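Side-chain contacts in multicopper oxidase (Pseudomonas thermotolerans, PDB 6VOW), which probably oxidises phenolic or similar substrates in the manner of a laccase, passing the electrons through copper centres to reduce dioxygen to water: residues A[141-144]-A[145-149]; A[437-441]-A[442-446]. All coordinates share one frame; numbering follows the deposited sequence.

Contact 1 of 2, residues A[141-144]-A[145-149]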
loop_
_atom_site.group_PDB
_atom_site.type_symbol
_atom_site.label_atom_id
_atom_site.label_comp_id
_atom_site.label_asym_id
_atom_site.label_seq_id
_atom_site.Cartn_x
_atom_site.Cartn_y
_atom_site.Cartn_z
ATOM N N SER A 141 6.953 -8.804 -10.174
ATOM C CA SER A 141 6.645 -7.845 -9.174
ATOM C C SER A 141 7.855 -7.475 -8.364
ATOM O O SER A 141 8.199 -6.306 -8.288
ATOM C CB SER A 141 5.476 -8.340 -8.303
ATOM O OG SER A 141 4.293 -8.677 -9.071
ATOM N N ALA A 142 8.579 -8.455 -7.838
ATOM C CA ALA A 142 9.779 -8.225 -6.986
ATOM C C ALA A 142 10.776 -7.345 -7.686
ATOM O O ALA A 142 11.283 -6.322 -7.146
ATOM C CB ALA A 142 10.418 -9.575 -6.626
ATOM N N SER A 143 11.041 -7.746 -8.918
ATOM C CA SER A 143 11.937 -6.998 -9.776
ATOM C C SER A 143 11.412 -5.566 -10.149
ATOM O O SER A 143 12.122 -4.530 -10.023
ATOM C CB SER A 143 12.195 -7.851 -11.044
ATOM O OG SER A 143 13.071 -7.114 -11.863
ATOM N N GLN A 144 10.202 -5.514 -10.635
ATOM C CA GLN A 144 9.641 -4.225 -11.156
ATOM C C GLN A 144 9.318 -3.261 -10.012
ATOM O O GLN A 144 9.668 -2.106 -10.086
ATOM C CB GLN A 144 8.463 -4.470 -12.069
ATOM C CG GLN A 144 8.759 -5.157 -13.404
ATOM C CD GLN A 144 7.607 -5.182 -14.417
ATOM O OE1 GLN A 144 7.780 -5.685 -15.509
ATOM N NE2 GLN A 144 6.469 -4.676 -14.078
ATOM N N LEU A 145 8.701 -3.734 -8.944
ATOM C CA LEU A 145 8.542 -2.909 -7.740
ATOM C C LEU A 145 9.881 -2.591 -7.150
ATOM O O LEU A 145 10.125 -1.456 -6.791
ATOM C CB LEU A 145 7.700 -3.575 -6.645
ATOM C CG LEU A 145 6.168 -3.549 -6.817
ATOM C CD1 LEU A 145 5.680 -4.682 -7.668
ATOM C CD2 LEU A 145 5.437 -3.684 -5.506
ATOM N N GLY A 146 10.742 -3.602 -7.068
ATOM C CA GLY A 146 12.067 -3.415 -6.549
ATOM C C GLY A 146 12.840 -2.337 -7.240
ATOM O O GLY A 146 13.604 -1.596 -6.600
ATOM N N ARG A 147 12.696 -2.259 -8.558
ATOM C CA ARG A 147 13.447 -1.249 -9.282
ATOM C C ARG A 147 12.859 0.134 -9.272
ATOM O O ARG A 147 13.422 1.024 -9.866
ATOM C CB ARG A 147 13.615 -1.670 -10.741
ATOM C CG ARG A 147 14.896 -2.420 -10.972
ATOM C CD ARG A 147 15.454 -2.219 -12.378
ATOM N NE ARG A 147 16.148 -3.454 -12.687
ATOM C CZ ARG A 147 15.517 -4.596 -12.925
ATOM N NH1 ARG A 147 14.174 -4.663 -12.937
ATOM N NH2 ARG A 147 16.220 -5.666 -13.082
ATOM N N GLY A 148 11.719 0.337 -8.654
ATOM C CA GLY A 148 11.209 1.679 -8.598
ATOM C C GLY A 148 9.782 1.826 -9.013
ATOM O O GLY A 148 9.287 2.893 -8.863
ATOM N N LEU A 149 9.139 0.796 -9.541
ATOM C CA LEU A 149 7.786 0.955 -10.089
ATOM C C LEU A 149 6.783 0.880 -9.009
ATOM O O LEU A 149 6.116 -0.124 -8.877
ATOM C CB LEU A 149 7.477 -0.052 -11.224
ATOM C CG LEU A 149 8.329 0.257 -12.451
ATOM C CD1 LEU A 149 8.453 -1.005 -13.278
ATOM C CD2 LEU A 149 7.923 1.447 -13.312
#

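Contact 2 of 2, residues A[437-441]-A[442-446]. With CU (copper (II) ion), chain D; C2O (Cu-O-Cu linkage), chain B.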
loop_
_atom_site.group_PDB
_atom_site.type_symbol
_atom_site.label_atom_id
_atom_site.label_comp_id
_atom_site.label_asym_id
_atom_site.label_seq_id
_atom_site.Cartn_x
_atom_site.Cartn_y
_atom_site.Cartn_z
ATOM N N PHE A 437 -5.277 -12.556 -3.439
ATOM C CA PHE A 437 -5.248 -12.558 -2.009
ATOM C C PHE A 437 -3.884 -13.051 -1.616
ATOM O O PHE A 437 -3.545 -14.175 -1.872
ATOM C CB PHE A 437 -6.291 -13.489 -1.535
ATOM C CG PHE A 437 -6.408 -13.580 -0.074
ATOM C CD1 PHE A 437 -6.433 -12.464 0.715
ATOM C CD2 PHE A 437 -6.610 -14.827 0.514
ATOM C CE1 PHE A 437 -6.593 -12.572 2.085
ATOM C CE2 PHE A 437 -6.803 -14.949 1.882
ATOM C CZ PHE A 437 -6.795 -13.806 2.668
ATOM N N HIS A 438 -3.085 -12.148 -1.106
ATOM C CA HIS A 438 -1.696 -12.455 -0.979
ATOM C C HIS A 438 -0.936 -11.622 0.078
ATOM O O HIS A 438 -1.359 -10.522 0.541
ATOM C CB HIS A 438 -1.039 -12.406 -2.363
ATOM C CG HIS A 438 -0.845 -11.017 -2.853
ATOM N ND1 HIS A 438 0.184 -10.230 -2.416
ATOM C CD2 HIS A 438 -1.617 -10.227 -3.628
ATOM C CE1 HIS A 438 0.089 -9.034 -2.951
ATOM N NE2 HIS A 438 -0.993 -9.013 -3.687
ATOM N N CYS A 439 0.216 -12.171 0.488
ATOM C CA CYS A 439 1.081 -11.449 1.371
ATOM C C CYS A 439 1.704 -10.396 0.484
ATOM O O CYS A 439 2.063 -10.672 -0.691
ATOM C CB CYS A 439 2.175 -12.315 1.977
ATOM S SG CYS A 439 3.434 -11.270 2.756
ATOM N N HIS A 440 1.820 -9.187 1.014
ATOM C CA HIS A 440 2.386 -8.066 0.215
ATOM C C HIS A 440 3.928 -7.836 0.391
ATOM O O HIS A 440 4.507 -6.778 -0.001
ATOM C CB HIS A 440 1.536 -6.822 0.435
ATOM C CG HIS A 440 1.392 -5.998 -0.821
ATOM N ND1 HIS A 440 2.454 -5.297 -1.354
ATOM C CD2 HIS A 440 0.359 -5.853 -1.694
ATOM C CE1 HIS A 440 2.070 -4.741 -2.492
ATOM N NE2 HIS A 440 0.797 -5.042 -2.706
ATOM N N VAL A 441 4.588 -8.850 0.977
ATOM C CA VAL A 441 6.049 -8.932 1.007
ATOM C C VAL A 441 6.208 -9.641 -0.292
ATOM O O VAL A 441 5.686 -10.788 -0.470
ATOM C CB VAL A 441 6.592 -9.752 2.194
ATOM C CG1 VAL A 441 8.057 -10.070 2.003
ATOM C CG2 VAL A 441 6.460 -8.949 3.505
ATOM N N ILE A 442 6.813 -8.921 -1.238
ATOM C CA ILE A 442 6.723 -9.316 -2.651
ATOM C C ILE A 442 7.381 -10.667 -2.911
ATOM O O ILE A 442 6.876 -11.470 -3.671
ATOM C CB ILE A 442 7.304 -8.247 -3.613
ATOM C CG1 ILE A 442 6.673 -6.847 -3.396
ATOM C CG2 ILE A 442 7.163 -8.727 -5.056
ATOM C CD1 ILE A 442 5.149 -6.796 -3.628
ATOM N N ASP A 443 8.489 -10.911 -2.258
ATOM C CA ASP A 443 9.082 -12.273 -2.109
ATOM C C ASP A 443 8.196 -13.391 -1.677
ATOM O O ASP A 443 8.258 -14.456 -2.237
ATOM C CB ASP A 443 10.152 -12.205 -1.032
ATOM C CG ASP A 443 11.453 -11.965 -1.582
ATOM O OD1 ASP A 443 11.545 -11.530 -2.739
ATOM O OD2 ASP A 443 12.409 -12.251 -0.866
ATOM N N HIS A 444 7.406 -13.196 -0.652
ATOM C CA HIS A 444 6.517 -14.257 -0.224
ATOM C C HIS A 444 5.436 -14.483 -1.213
ATOM O O HIS A 444 5.040 -15.630 -1.362
ATOM C CB HIS A 444 5.846 -13.945 1.083
ATOM C CG HIS A 444 6.783 -13.916 2.219
ATOM N ND1 HIS A 444 6.372 -13.576 3.474
ATOM C CD2 HIS A 444 8.119 -14.143 2.296
ATOM C CE1 HIS A 444 7.399 -13.638 4.301
ATOM N NE2 HIS A 444 8.474 -13.964 3.608
ATOM N N MET A 445 4.936 -13.402 -1.846
ATOM C CA MET A 445 3.877 -13.510 -2.825
ATOM C C MET A 445 4.444 -14.289 -3.987
ATOM O O MET A 445 3.791 -15.190 -4.487
ATOM C CB MET A 445 3.427 -12.131 -3.317
ATOM C CG MET A 445 2.520 -12.124 -4.557
ATOM S SD MET A 445 2.338 -10.425 -5.173
ATOM C CE MET A 445 3.799 -10.451 -6.179
ATOM N N GLU A 446 5.666 -13.952 -4.406
ATOM C CA GLU A 446 6.279 -14.655 -5.546
ATOM C C GLU A 446 6.735 -16.058 -5.245
ATOM O O GLU A 446 6.930 -16.835 -6.222
ATOM C CB GLU A 446 7.436 -13.896 -6.163
ATOM C CG GLU A 446 6.993 -12.684 -7.028
ATOM C CD GLU A 446 8.189 -11.927 -7.632
ATOM O OE1 GLU A 446 7.948 -10.811 -8.149
ATOM O OE2 GLU A 446 9.375 -12.398 -7.597
HETATM CU CU CU D . 4.526 -12.777 3.961
HETATM CU CU2 C2O B . -0.357 -3.712 -3.776
HETATM CU CU3 C2O B . -1.784 -7.778 -5.383
HETATM O O1 C2O B . -1.090 -5.800 -4.430
#

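Contact 1 of 2, residues A[141-144]-A[145-149]
The flat guanidinium of Arg-147 meets the hydroxyl of Ser-143 one helical turn back. Both belong to the short helix 141-146 and its C-terminal Schellman motif. Ser-143 OG approaches the guanidinium obliquely, 31° out of its plane. Arg-147 NH1 donates to Ser-143 OG at 2.9 Å, with a bent N-H...O angle of 133°. Elsewhere Arg-147 makes a cation-pi contact with Trp-60 of strand 57-62.

Ser-143 turns OG anti to its own N (chi1 -180°), on the flank where Arg-147 returns. The arginine chain bends at chi3, which brings NH1 back to that hydroxyl. A leucine in place of Arg-147 would probably leave Ser-143 OG without this donor and Trp-60 without its cation.

Backbone bonds hold the turns together. Leu-145 N donates to Ser-141 O at 2.7 Å, and Arg-147 N to Ser-143 O at 2.8 Å. At the end of the helix, Leu-149 N reaches back to Gln-144 O at 3.0 Å, and Gly-148 N bonds to Leu-145 O. Gly-148 has positive phi, where a CB would press on the carbonyl O of Arg-147.

Leu-145 also packs on Ile-442 of helix 442-446 and on Trp-134 and His-136, so this turn backs onto the copper-binding region. Two aliphatic contacts complete the packing. Leu-145 CD1 lies 3.7 Å from Ser-141 CB. Across the Schellman motif, the side chains of Gln-144 and Leu-149 cross at an angle, with Leu-149 CD1 3.7 Å from Gln-144 CB.

Contact 2 of 2, residues A[437-441]-A[442-446]
Cys-439 and His-444 bind the same copper ion, with Cys-439 SG at 2.2 Å and His-444 ND1 at 2.1 Å. His-388 completes this set, the type 1 copper site of multicopper oxidases. His-438 and His-440, which flank the cysteine, bind the Cu-O-Cu linkage instead. His-440 NE2 binds CU2 with His-96 and His-136, and His-438 NE2 binds CU3 with His-138 and His-393. This His-Cys-His segment joins the two copper centres, the textbook route for electrons in the family.

Hydrogen bonds tie the ligands and the start of the helix together. His-438 ND1 donates to Cys-439 O at 2.6 Å, nearly straight at 168°. The acceptor lies in the imidazole plane, while the donor stands above the carbonyl plane. This bond restrains the rotation of the ring while NE2 faces the copper. The cysteine sulfur has a second partner besides the metal, because Val-441 N donates to Cys-439 SG at 3.2 Å. Val-441 is the N-cap residue, and its carbonyl O accepts from Met-445 N at 3.0 Å and weakly from His-444 N.

Two rings are covered on one face by side chains. Met-445 SD lies over the His-438 ring, offset toward the rim, 3.7 Å from the centroid in a Met-aromatic contact. With CG anti to the backbone N (chi1 168°), the methionine extends toward that ring. Val-441 CG1 sits over the centre of the His-444 ring, 4.0 Å from the centroid, in a CH-pi contact.

Strand 433-439 enters from the sheet between strands 388-392 and 450-455. Helix 442-446 follows and runs back at 128° to strand 437-439, packing against helix 141-146 through Ile-442, Met-445 and Glu-446.

Both contacts are mostly buried and local in sequence, and they belong to different multicopper oxidase domains of the chain. Contact 1 has a partly exposed flank at Ser-143 and Arg-147, whereas every touching residue of contact 2 is buried. Their chemistry differs accordingly. Contact 1 is held by helix backbone bonds, one polar side-chain pair and aliphatic packing, and binds no metal. Contact 2 is built around copper ligands. The two helices meet directly: Glu-446 OE1 lies 2.5 Å from Ala-142 N, a probable hydrogen bond, and Ser-141 OG packs against Met-445 CE. The helix of contact 1 thus lies against the one that carries a copper ligand.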